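Local coordinates for protein-glutaminase (Chryseobacterium proteolyticum, PDB 2ZK9) that probably hydrolyses the side-chain amides of glutamine residues within proteins, converting them to glutamate and releasing ammonia, at residues A[13-21]-A[49-58]; A[80-88]-A[99-107]. All coordinates share one frame; numbering follows the deposited sequence.

Contact 1 (A[13-21]-A[49-58]). Unlike the reference sequence in segment 13-21: Glu21 (reference Gln).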
loop_
_atom_site.group_PDB
_atom_site.type_symbol
_atom_site.label_atom_id
_atom_site.label_comp_id
_atom_site.label_asym_id
_atom_site.label_seq_id
_atom_site.Cartn_x
_atom_site.Cartn_y
_atom_site.Cartn_z
ATOM N N SER A 13 -5.677 4.771 -15.149
ATOM C CA SER A 13 -6.533 5.781 -14.562
ATOM C C SER A 13 -6.577 5.626 -13.047
ATOM O O SER A 13 -6.521 6.609 -12.280
ATOM C CB SER A 13 -7.960 5.686 -15.174
ATOM O OG SER A 13 -8.765 6.601 -14.463
ATOM N N LEU A 14 -6.796 4.394 -12.593
ATOM C CA LEU A 14 -6.873 4.153 -11.156
ATOM C C LEU A 14 -5.520 4.482 -10.486
ATOM O O LEU A 14 -5.505 5.084 -9.389
ATOM C CB LEU A 14 -7.295 2.725 -10.897
ATOM C CG LEU A 14 -8.689 2.328 -11.298
ATOM C CD1 LEU A 14 -8.810 0.811 -11.295
ATOM C CD2 LEU A 14 -9.676 2.961 -10.303
ATOM N N PHE A 15 -4.403 4.117 -11.098
ATOM C CA PHE A 15 -3.096 4.494 -10.562
ATOM C C PHE A 15 -3.005 6.019 -10.408
ATOM O O PHE A 15 -2.566 6.521 -9.362
ATOM C CB PHE A 15 -1.979 3.942 -11.455
ATOM C CG PHE A 15 -0.635 4.309 -10.873
ATOM C CD1 PHE A 15 0.051 5.458 -11.250
ATOM C CD2 PHE A 15 -0.074 3.512 -9.930
ATOM C CE1 PHE A 15 1.240 5.774 -10.648
ATOM C CE2 PHE A 15 1.111 3.833 -9.315
ATOM C CZ PHE A 15 1.740 4.983 -9.646
ATOM N N ASN A 16 -3.387 6.741 -11.460
ATOM C CA ASN A 16 -3.332 8.191 -11.380
ATOM C C ASN A 16 -4.227 8.750 -10.292
ATOM O O ASN A 16 -3.862 9.712 -9.580
ATOM C CB ASN A 16 -3.674 8.779 -12.773
ATOM C CG ASN A 16 -2.594 8.531 -13.786
ATOM O OD1 ASN A 16 -1.417 8.308 -13.501
ATOM N ND2 ASN A 16 -3.079 8.562 -15.044
ATOM N N GLN A 17 -5.425 8.186 -10.151
ATOM C CA GLN A 17 -6.331 8.624 -9.092
ATOM C C GLN A 17 -5.695 8.445 -7.724
ATOM O O GLN A 17 -5.821 9.319 -6.849
ATOM C CB GLN A 17 -7.659 7.878 -9.139
ATOM C CG GLN A 17 -8.447 8.157 -10.430
ATOM C CD GLN A 17 -9.671 7.319 -10.396
ATOM O OE1 GLN A 17 -10.361 7.378 -9.375
ATOM N NE2 GLN A 17 -9.913 6.532 -11.439
ATOM N N ILE A 18 -5.042 7.326 -7.524
ATOM C CA ILE A 18 -4.328 7.073 -6.240
ATOM C C ILE A 18 -3.208 8.052 -6.071
ATOM O O ILE A 18 -3.070 8.660 -4.996
ATOM C CB ILE A 18 -3.854 5.599 -6.240
ATOM C CG1 ILE A 18 -5.052 4.646 -6.033
ATOM C CG2 ILE A 18 -2.834 5.417 -5.138
ATOM C CD1 ILE A 18 -4.738 3.217 -6.335
ATOM N N LYS A 19 -2.387 8.252 -7.103
ATOM C CA LYS A 19 -1.236 9.142 -6.978
ATOM C C LYS A 19 -1.689 10.555 -6.683
ATOM O O LYS A 19 -1.044 11.290 -5.938
ATOM C CB LYS A 19 -0.329 9.043 -8.209
ATOM C CG LYS A 19 1.057 9.661 -7.877
ATOM C CD LYS A 19 2.111 9.417 -8.925
ATOM C CE LYS A 19 3.438 10.000 -8.640
ATOM N NZ LYS A 19 4.352 9.934 -9.780
ATOM N N ASN A 20 -2.814 10.951 -7.247
ATOM C CA ASN A 20 -3.366 12.288 -7.024
ATOM C C ASN A 20 -3.757 12.540 -5.581
ATOM O O ASN A 20 -3.929 13.714 -5.203
ATOM C CB ASN A 20 -4.566 12.541 -7.946
ATOM C CG ASN A 20 -4.165 12.826 -9.360
ATOM O OD1 ASN A 20 -3.005 13.046 -9.677
ATOM N ND2 ASN A 20 -5.249 12.834 -10.169
ATOM N N GLU A 21 -3.923 11.514 -4.755
ATOM C CA GLU A 21 -4.248 11.663 -3.357
ATOM C C GLU A 21 -3.028 11.650 -2.447
ATOM O O GLU A 21 -3.160 11.635 -1.242
ATOM C CB GLU A 21 -5.258 10.572 -2.909
ATOM C CG GLU A 21 -6.586 10.699 -3.638
ATOM C CD GLU A 21 -7.213 12.060 -3.456
ATOM O OE1 GLU A 21 -7.771 12.622 -4.485
ATOM O OE2 GLU A 21 -7.168 12.600 -2.337
ATOM N N MET A 49 -6.044 3.181 -0.588
ATOM C CA MET A 49 -5.983 2.883 -2.023
ATOM C C MET A 49 -7.146 2.023 -2.457
ATOM O O MET A 49 -7.738 2.237 -3.511
ATOM C CB MET A 49 -4.667 2.183 -2.378
ATOM C CG MET A 49 -3.450 3.091 -2.235
ATOM S SD MET A 49 -1.959 2.384 -3.006
ATOM C CE MET A 49 -1.452 1.174 -1.793
ATOM N N ARG A 50 -7.489 1.028 -1.648
ATOM C CA ARG A 50 -8.640 0.163 -1.934
ATOM C C ARG A 50 -9.926 0.968 -1.965
ATOM O O ARG A 50 -10.756 0.728 -2.828
ATOM C CB ARG A 50 -8.720 -0.968 -0.937
ATOM C CG ARG A 50 -10.000 -1.783 -1.102
ATOM C CD ARG A 50 -9.957 -2.975 -0.194
ATOM N NE ARG A 50 -11.211 -3.781 -0.304
ATOM C CZ ARG A 50 -12.222 -3.691 0.503
ATOM N NH1 ARG A 50 -12.237 -2.889 1.590
ATOM N NH2 ARG A 50 -13.290 -4.486 0.276
ATOM N N GLN A 51 -10.093 1.961 -1.080
ATOM C CA GLN A 51 -11.278 2.792 -1.096
ATOM C C GLN A 51 -11.385 3.511 -2.445
ATOM O O GLN A 51 -12.497 3.671 -2.981
ATOM C CB GLN A 51 -11.289 3.774 0.067
ATOM C CG GLN A 51 -12.506 4.678 0.119
ATOM C CD GLN A 51 -12.418 5.771 1.162
ATOM O OE1 GLN A 51 -11.462 6.519 1.164
ATOM N NE2 GLN A 51 -13.412 5.778 2.082
ATOM N N ILE A 52 -10.283 3.993 -2.994
ATOM C CA ILE A 52 -10.315 4.652 -4.290
ATOM C C ILE A 52 -10.766 3.663 -5.385
ATOM O O ILE A 52 -11.602 3.986 -6.220
ATOM C CB ILE A 52 -8.970 5.306 -4.622
ATOM C CG1 ILE A 52 -8.716 6.440 -3.608
ATOM C CG2 ILE A 52 -8.935 5.757 -6.056
ATOM C CD1 ILE A 52 -7.336 6.992 -3.605
ATOM N N LEU A 53 -10.250 2.446 -5.358
ATOM C CA LEU A 53 -10.734 1.448 -6.315
ATOM C C LEU A 53 -12.243 1.211 -6.130
ATOM O O LEU A 53 -12.981 1.174 -7.121
ATOM C CB LEU A 53 -9.997 0.095 -6.188
ATOM C CG LEU A 53 -8.837 -0.085 -7.234
ATOM C CD1 LEU A 53 -7.758 0.941 -7.038
ATOM C CD2 LEU A 53 -8.282 -1.480 -7.118
ATOM N N MET A 54 -12.715 1.092 -4.896
ATOM C CA MET A 54 -14.102 0.846 -4.663
ATOM C C MET A 54 -14.977 2.015 -5.102
ATOM O O MET A 54 -16.077 1.799 -5.601
ATOM C CB MET A 54 -14.350 0.449 -3.197
ATOM C CG MET A 54 -13.786 -0.891 -2.829
ATOM S SD MET A 54 -14.070 -1.415 -1.158
ATOM C CE MET A 54 -15.833 -1.602 -1.081
ATOM N N ASN A 55 -14.507 3.225 -4.935
ATOM C CA ASN A 55 -15.235 4.389 -5.428
ATOM C C ASN A 55 -15.531 4.211 -6.905
ATOM O O ASN A 55 -16.558 4.675 -7.369
ATOM C CB ASN A 55 -14.437 5.639 -5.106
ATOM C CG ASN A 55 -14.455 6.099 -3.624
ATOM O OD1 ASN A 55 -15.353 5.709 -2.837
ATOM N ND2 ASN A 55 -13.477 6.933 -3.344
ATOM N N ASN A 56 -14.628 3.579 -7.619
ATOM C CA ASN A 56 -14.682 3.321 -9.045
ATOM C C ASN A 56 -15.405 2.036 -9.415
ATOM O O ASN A 56 -15.489 1.712 -10.592
ATOM C CB ASN A 56 -13.265 3.233 -9.653
ATOM C CG ASN A 56 -12.608 4.551 -9.928
ATOM O OD1 ASN A 56 -12.657 5.187 -10.996
ATOM N ND2 ASN A 56 -11.983 5.142 -8.920
ATOM N N GLY A 57 -15.909 1.288 -8.451
ATOM C CA GLY A 57 -16.609 0.025 -8.688
ATOM C C GLY A 57 -15.692 -1.188 -8.747
ATOM O O GLY A 57 -16.148 -2.203 -9.289
ATOM N N TYR A 58 -14.477 -1.129 -8.214
ATOM C CA TYR A 58 -13.553 -2.249 -8.217
ATOM C C TYR A 58 -13.130 -2.626 -6.822
ATOM O O TYR A 58 -13.008 -1.794 -5.918
ATOM C CB TYR A 58 -12.290 -1.927 -9.059
ATOM C CG TYR A 58 -12.684 -1.554 -10.468
ATOM C CD1 TYR A 58 -12.577 -0.270 -10.951
ATOM C CD2 TYR A 58 -13.178 -2.534 -11.306
ATOM C CE1 TYR A 58 -12.945 0.059 -12.215
ATOM C CE2 TYR A 58 -13.613 -2.212 -12.581
ATOM C CZ TYR A 58 -13.487 -0.891 -13.022
ATOM O OH TYR A 58 -13.870 -0.563 -14.291
#

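Contact 2 (A[80-88]-A[99-107])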
loop_
_atom_site.group_PDB
_atom_site.type_symbol
_atom_site.label_atom_id
_atom_site.label_comp_id
_atom_site.label_asym_id
_atom_site.label_seq_id
_atom_site.Cartn_x
_atom_site.Cartn_y
_atom_site.Cartn_z
ATOM N N TRP A 80 11.309 -2.828 8.340
ATOM C CA TRP A 80 9.970 -3.319 8.608
ATOM C C TRP A 80 9.974 -4.792 8.954
ATOM O O TRP A 80 10.818 -5.519 8.467
ATOM C CB TRP A 80 9.163 -3.130 7.350
ATOM C CG TRP A 80 8.844 -1.793 6.838
ATOM C CD1 TRP A 80 8.575 -0.622 7.510
ATOM C CD2 TRP A 80 8.737 -1.527 5.427
ATOM N NE1 TRP A 80 8.297 0.346 6.581
ATOM C CE2 TRP A 80 8.368 -0.183 5.306
ATOM C CE3 TRP A 80 8.867 -2.290 4.253
ATOM C CZ2 TRP A 80 8.158 0.389 4.073
ATOM C CZ3 TRP A 80 8.639 -1.696 3.033
ATOM C CH2 TRP A 80 8.269 -0.380 2.976
ATOM N N SER A 81 8.959 -5.230 9.713
ATOM C CA SER A 81 8.699 -6.640 9.896
ATOM C C SER A 81 7.682 -7.139 8.884
ATOM O O SER A 81 7.619 -8.371 8.647
ATOM C CB SER A 81 8.222 -6.925 11.299
ATOM O OG SER A 81 7.063 -6.204 11.625
ATOM N N TYR A 82 6.865 -6.269 8.310
ATOM C CA TYR A 82 5.933 -6.642 7.274
ATOM C C TYR A 82 5.672 -5.383 6.427
ATOM O O TYR A 82 5.903 -4.278 6.862
ATOM C CB TYR A 82 4.613 -7.248 7.759
ATOM C CG TYR A 82 3.605 -6.236 8.195
ATOM C CD1 TYR A 82 3.661 -5.643 9.456
ATOM C CD2 TYR A 82 2.569 -5.824 7.358
ATOM C CE1 TYR A 82 2.699 -4.700 9.799
ATOM C CE2 TYR A 82 1.644 -4.924 7.699
ATOM C CZ TYR A 82 1.704 -4.336 8.918
ATOM O OH TYR A 82 0.726 -3.441 9.254
ATOM N N HIS A 83 5.122 -5.629 5.233
ATOM C CA HIS A 83 4.616 -4.560 4.415
ATOM C C HIS A 83 3.377 -5.080 3.680
ATOM O O HIS A 83 3.170 -6.294 3.546
ATOM C CB HIS A 83 5.714 -4.063 3.442
ATOM C CG HIS A 83 5.313 -2.822 2.661
ATOM N ND1 HIS A 83 4.640 -1.791 3.251
ATOM C CD2 HIS A 83 5.502 -2.524 1.375
ATOM C CE1 HIS A 83 4.440 -0.882 2.325
ATOM N NE2 HIS A 83 4.972 -1.283 1.142
ATOM N N VAL A 84 2.544 -4.178 3.197
ATOM C CA VAL A 84 1.330 -4.508 2.504
ATOM C C VAL A 84 1.089 -3.455 1.424
ATOM O O VAL A 84 1.386 -2.277 1.624
ATOM C CB VAL A 84 0.123 -4.632 3.478
ATOM C CG1 VAL A 84 -0.117 -3.377 4.279
ATOM C CG2 VAL A 84 -1.131 -5.057 2.749
ATOM N N ALA A 85 0.494 -3.885 0.324
ATOM C CA ALA A 85 -0.005 -3.019 -0.709
ATOM C C ALA A 85 -1.174 -3.721 -1.406
ATOM O O ALA A 85 -1.532 -4.835 -1.084
ATOM C CB ALA A 85 1.104 -2.613 -1.679
ATOM N N ILE A 86 -1.801 -2.996 -2.351
ATOM C CA ILE A 86 -2.914 -3.582 -3.096
ATOM C C ILE A 86 -2.394 -4.313 -4.311
ATOM O O ILE A 86 -1.467 -3.866 -4.991
ATOM C CB ILE A 86 -3.988 -2.523 -3.457
ATOM C CG1 ILE A 86 -3.499 -1.400 -4.365
ATOM C CG2 ILE A 86 -4.650 -2.020 -2.189
ATOM C CD1 ILE A 86 -4.618 -0.616 -4.993
ATOM N N LEU A 87 -3.017 -5.461 -4.580
ATOM C CA LEU A 87 -2.703 -6.356 -5.671
ATOM C C LEU A 87 -3.930 -6.382 -6.590
ATOM O O LEU A 87 -4.967 -6.941 -6.216
ATOM C CB LEU A 87 -2.348 -7.749 -5.150
ATOM C CG LEU A 87 -1.970 -8.765 -6.205
ATOM C CD1 LEU A 87 -0.642 -8.421 -6.858
ATOM C CD2 LEU A 87 -1.961 -10.155 -5.623
ATOM N N VAL A 88 -3.837 -5.692 -7.719
ATOM C CA VAL A 88 -4.941 -5.430 -8.617
ATOM C C VAL A 88 -4.908 -6.393 -9.793
ATOM O O VAL A 88 -3.890 -6.662 -10.380
ATOM C CB VAL A 88 -4.837 -3.974 -9.113
ATOM C CG1 VAL A 88 -6.051 -3.559 -9.963
ATOM C CG2 VAL A 88 -4.697 -3.037 -7.928
ATOM N N LYS A 99 -1.917 -9.459 -12.860
ATOM C CA LYS A 99 -1.978 -8.765 -11.571
ATOM C C LYS A 99 -0.781 -7.843 -11.462
ATOM O O LYS A 99 0.337 -8.168 -11.893
ATOM C CB LYS A 99 -1.978 -9.696 -10.372
ATOM C CG LYS A 99 -3.110 -10.706 -10.358
ATOM C CD LYS A 99 -3.216 -11.417 -9.019
ATOM C CE LYS A 99 -4.282 -12.498 -9.025
ATOM N NZ LYS A 99 -4.317 -13.197 -7.717
ATOM N N ARG A 100 -0.989 -6.718 -10.791
ATOM C CA ARG A 100 0.090 -5.788 -10.441
ATOM C C ARG A 100 -0.131 -5.241 -9.049
ATOM O O ARG A 100 -1.272 -5.012 -8.648
ATOM C CB ARG A 100 0.170 -4.617 -11.399
ATOM C CG ARG A 100 0.536 -4.921 -12.827
ATOM C CD ARG A 100 1.972 -5.294 -12.994
ATOM N NE ARG A 100 2.313 -5.507 -14.429
ATOM C CZ ARG A 100 2.137 -6.679 -15.014
ATOM N NH1 ARG A 100 1.631 -7.748 -14.380
ATOM N NH2 ARG A 100 2.483 -6.752 -16.299
ATOM N N ILE A 101 0.961 -4.965 -8.350
ATOM C CA ILE A 101 0.919 -4.169 -7.161
ATOM C C ILE A 101 0.856 -2.695 -7.506
ATOM O O ILE A 101 1.530 -2.236 -8.428
ATOM C CB ILE A 101 2.192 -4.424 -6.303
ATOM C CG1 ILE A 101 2.249 -5.849 -5.778
ATOM C CG2 ILE A 101 2.343 -3.395 -5.203
ATOM C CD1 ILE A 101 1.318 -6.151 -4.585
ATOM N N ILE A 102 0.031 -1.949 -6.740
ATOM C CA ILE A 102 0.113 -0.492 -6.720
ATOM C C ILE A 102 0.630 -0.106 -5.367
ATOM O O ILE A 102 0.024 -0.418 -4.326
ATOM C CB ILE A 102 -1.214 0.181 -7.074
ATOM C CG1 ILE A 102 -1.588 -0.152 -8.544
ATOM C CG2 ILE A 102 -1.120 1.650 -6.825
ATOM C CD1 ILE A 102 -2.919 0.398 -9.009
ATOM N N ASP A 103 1.794 0.556 -5.331
ATOM C CA ASP A 103 2.362 1.005 -4.084
ATOM C C ASP A 103 3.277 2.213 -4.351
ATOM O O ASP A 103 4.489 2.077 -4.469
ATOM C CB ASP A 103 3.187 -0.062 -3.375
ATOM C CG ASP A 103 3.737 0.392 -2.060
ATOM O OD1 ASP A 103 3.454 1.568 -1.652
ATOM O OD2 ASP A 103 4.437 -0.401 -1.422
ATOM N N PRO A 104 2.703 3.401 -4.401
ATOM C CA PRO A 104 3.515 4.619 -4.600
ATOM C C PRO A 104 4.488 4.942 -3.513
ATOM O O PRO A 104 5.301 5.853 -3.708
ATOM C CB PRO A 104 2.432 5.704 -4.753
ATOM C CG PRO A 104 1.244 5.009 -5.295
ATOM C CD PRO A 104 1.261 3.705 -4.521
ATOM N N SER A 105 4.461 4.286 -2.370
ATOM C CA SER A 105 5.526 4.477 -1.380
ATOM C C SER A 105 6.868 3.888 -1.833
ATOM O O SER A 105 7.879 4.313 -1.347
ATOM C CB SER A 105 5.150 3.998 0.017
ATOM O OG SER A 105 5.122 2.568 0.173
ATOM N N LEU A 106 6.822 2.935 -2.753
ATOM C CA LEU A 106 8.008 2.277 -3.301
ATOM C C LEU A 106 8.166 2.499 -4.796
ATOM O O LEU A 106 9.298 2.424 -5.275
ATOM C CB LEU A 106 8.026 0.794 -2.951
ATOM C CG LEU A 106 8.123 0.487 -1.458
ATOM C CD1 LEU A 106 8.029 -1.025 -1.243
ATOM C CD2 LEU A 106 9.384 1.043 -0.852
ATOM N N PHE A 107 7.093 2.626 -5.535
ATOM C CA PHE A 107 7.077 2.720 -6.973
ATOM C C PHE A 107 6.130 3.833 -7.371
ATOM O O PHE A 107 4.917 3.654 -7.573
ATOM C CB PHE A 107 6.676 1.376 -7.596
ATOM C CG PHE A 107 7.666 0.301 -7.286
ATOM C CD1 PHE A 107 8.779 0.126 -8.069
ATOM C CD2 PHE A 107 7.452 -0.555 -6.219
ATOM C CE1 PHE A 107 9.678 -0.884 -7.843
ATOM C CE2 PHE A 107 8.351 -1.556 -5.933
ATOM C CZ PHE A 107 9.431 -1.741 -6.761
#

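Contact 1 (A[13-21]-A[49-58])
Met49 lays CG and SD against Ile18, its CG 3.8 Å from CG2 of Ile18, the two side chains crossing at about a right angle. With CG1 of Ile18 beside its own backbone N (chi1 -73°), CG2 is left to meet Met49 while CG1 and CD1 run on towards Ile52 and Leu53. Ile52 points at the facing helix and spreads over three residues: its CG2 lies 4.0 Å from CG1 of Ile18 and also reaches CB of Gln17, and its CD1 lies 3.8 Å from CG of Glu21, whose carboxylate bonds to the backbone N of Ser29. Leu53 brings CD1 to 3.8 Å from CD1 of Ile18, and its CG to CD1 of Leu14. With an alanine at Ile18, the branches that reach Met49, Ile52 and Leu53 go, which would probably open a gap between the helices. In one of the conformers modelled for each, Asn56 and Gln17 pair amide to amide: ND2 of Asn56 donates to OE1 of Gln17 at 2.8 Å, and NE2 of Gln17 returns a bond to OD1 of Asn56 at 3.1 Å. The amide planes stand 48° apart. ND2 of Asn56 also donates to O of Ile52 at 3.0 Å, which should hold its amide flat over CD2 of Leu14. Gly57 ends the helix in a Schellman motif, after which the Tyr58 ring meets CD1 of Leu14. This is a roughly antiparallel helix pair, axes 9.8 Å apart and at 130°, packed on the mixed sheet of an alpha+beta fold, where Ile18, Met49 and Leu53 all touch Ile86.

Contact 2 (A[80-88]-A[99-107])
His83 and Asp103 meet through a hydrogen bond from NE2 of His83 to OD2 of Asp103, 2.8 Å long and fairly straight at 155°. The imidazole swings out to the carboxylate because its CG is trans to the backbone N (chi1 -173°). The oxygen lies near the ring plane and is approached on its syn side, 22° out of the carboxylate plane. Asp103 is itself gripped: OD2 has a second donor in NE1 of Trp117, while OD1 takes the backbone N of Ser105, an Asx turn, and, in one of its two conformers, OG of Ser105 at 2.7 Å. These bonds should hold the carboxylate against rotation. CH2 of Trp80 sits over the centre of one face of the His83 ring, 3.7 Å above its plane. CD1 of Leu106 also approaches the ring, obliquely.

Main-chain bonds join the strands further on. N of Ile102 reaches O of Ile86 at 3.0 Å; N of Val88 reaches O of Arg100 at 2.8 Å, and N of Arg100 returns to O of Val88 at 2.9 Å. The buried O of Ile102 has no hydrogen-bond partner and lies 3.6 Å from CB of Ala85.

Apolar contacts line both faces. CD1 of Leu87 lies 3.8 Å from CD1 of Ile101 on one; on the other, Ile86 and Val88 rest against Ile102. The whole is an antiparallel beta hairpin whose open end carries a His-carboxylate pair; with Cys42 touching His83, it is consistent with the Cys-His-Asp/Asn triad of clan CA cysteine enzymes.

In the fold
Contact 1 closes before contact 2 opens along the chain, and their centres lie 14 Å apart. Contact 1 pairs helices 8-19 and 42-55; contact 2 pairs strands 82-91 and 97-102 of the mixed sheet, and the helix pair packs directly on that hairpin. Met49 and Phe15 join them: CD2 of Phe15 lies 3.8 Å from CG2 of Ile102, and SD of Met49 lies 3.8 Å from CD of Pro104. Contact 2 sits near the centre of the molecule, contact 1 further out. Helix 42-55 links both regions, since it also carries Cys42 and Arg45 beside His83, placing the probable active site where helix and hairpin converge.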